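PDB 3KOG: putative pore-forming toxin from Bacteroides vulgatus ATCC 8482, which is of unknown function but may be a pore-forming toxin. Local coordinates for residues A[25-28]-A[29-32]. Sequence-based numbering, arbitrary orientation.
Sequences VIDA and TTGT
Asp27 and Thr32 face each other as an antiparallel, hydrogen-bonded pair at the tight beta-hairpin turn that links strand 18-27 to the short strand 32-33, and the Asp27 side chain braces the turn between them. Asp27 CB lies 3.8 Å from Thr32 O. With CG anti to the backbone N (chi1 176°), the carboxylate swings over the start of the turn, and Asp27 CG comes 3.4 Å from Thr29 OG1. Asp27 OD1 takes two bonds from Thr29, both reaching it from one face of the carboxylate: the hydroxyl OG1 at 2.6 Å, on the syn side, and the backbone N at 3.1 Å, from well above the plane. This is an Asx turn reinforced by a hydroxyl, so an aspartate followed two residues on by a threonine suits this turn: OG1 at chi1 61° points back toward the acid. The other oxygen, Asp27 OD2, rests 3.5 Å from the methyl CG2 of Thr30, whose side chain crosses that of Asp27 at about a right angle.

The main-chain carbonyl O of Asp27 gathers three backbone donors, Gly31 N at 2.8 Å and, at longer range, Thr30 N and Thr32 N. Gly31 and Thr32 thus both face Asp27, a G1 beta bulge. Gly31 has positive phi (81°), where a CB would jam against the preceding carbonyl, so glycine fits naturally. Asp27 N returns a bond to Thr32 O at 2.9 Å, closing the pair.

Strand 85-94 runs parallel along strand 18-27 and bonds through Leu94 to Ile26 and Ala28. Both are buried, their apolar side chains suiting Ala158 and Ile155 of helix 150-158, whose Asn154 binds Ala28 O, while Asp27 touches Tyr66 of strand 58-66.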
loop_
_atom_site.group_PDB
_atom_site.type_symbol
_atom_site.label_atom_id
_atom_site.label_comp_id
_atom_site.label_asym_id
_atom_site.label_seq_id
_atom_site.Cartn_x
_atom_site.Cartn_y
_atom_site.Cartn_z
ATOM N N VAL A 25 8.575 -4.995 -10.658
ATOM C CA VAL A 25 9.873 -5.714 -10.717
ATOM C C VAL A 25 10.813 -4.920 -11.630
ATOM O O VAL A 25 10.488 -4.678 -12.827
ATOM C CB VAL A 25 9.748 -7.166 -11.251
ATOM C CG1 VAL A 25 11.116 -7.909 -11.185
ATOM C CG2 VAL A 25 8.652 -7.943 -10.462
ATOM N N ILE A 26 11.967 -4.550 -11.079
ATOM C CA ILE A 26 12.957 -3.749 -11.794
ATOM C C ILE A 26 14.224 -4.545 -12.044
ATOM O O ILE A 26 14.847 -5.087 -11.118
ATOM C CB ILE A 26 13.336 -2.455 -11.025
ATOM C CG1 ILE A 26 12.112 -1.608 -10.750
ATOM C CG2 ILE A 26 14.472 -1.636 -11.759
ATOM C CD1 ILE A 26 11.276 -1.165 -11.998
ATOM N N ASP A 27 14.624 -4.595 -13.303
ATOM C CA ASP A 27 15.861 -5.181 -13.650
ATOM C C ASP A 27 16.935 -4.089 -13.491
ATOM O O ASP A 27 16.977 -3.159 -14.271
ATOM C CB ASP A 27 15.792 -5.656 -15.089
ATOM C CG ASP A 27 17.089 -6.200 -15.591
ATOM O OD1 ASP A 27 18.098 -6.306 -14.864
ATOM O OD2 ASP A 27 17.087 -6.555 -16.769
ATOM N N ALA A 28 17.767 -4.244 -12.494
ATOM C CA ALA A 28 18.745 -3.223 -12.079
ATOM C C ALA A 28 19.841 -3.071 -13.096
ATOM O O ALA A 28 20.556 -2.042 -13.119
ATOM C CB ALA A 28 19.347 -3.610 -10.703
ATOM N N THR A 29 20.026 -4.092 -13.918
ATOM C CA THR A 29 21.130 -4.039 -14.827
ATOM C C THR A 29 20.853 -3.024 -15.910
ATOM O O THR A 29 21.773 -2.393 -16.451
ATOM C CB THR A 29 21.529 -5.442 -15.331
ATOM O OG1 THR A 29 20.449 -6.028 -16.007
ATOM C CG2 THR A 29 21.930 -6.330 -14.084
ATOM N N THR A 30 19.592 -2.779 -16.170
ATOM C CA THR A 30 19.243 -1.828 -17.161
ATOM C C THR A 30 18.324 -0.692 -16.708
ATOM O O THR A 30 18.161 0.298 -17.417
ATOM C CB THR A 30 18.674 -2.610 -18.328
ATOM O OG1 THR A 30 18.495 -1.742 -19.438
ATOM C CG2 THR A 30 17.400 -3.286 -17.952
ATOM N N GLY A 31 17.725 -0.826 -15.536
ATOM C CA GLY A 31 16.750 0.122 -15.048
ATOM C C GLY A 31 15.346 -0.047 -15.596
ATOM O O GLY A 31 14.557 0.866 -15.520
ATOM N N THR A 32 15.022 -1.231 -16.079
ATOM C CA THR A 32 13.816 -1.493 -16.857
ATOM C C THR A 32 12.751 -2.119 -15.928
ATOM O O THR A 32 13.090 -2.989 -15.154
ATOM C CB THR A 32 14.152 -2.483 -17.985
ATOM O OG1 THR A 32 15.026 -1.880 -18.946
ATOM C CG2 THR A 32 12.880 -2.990 -18.714
#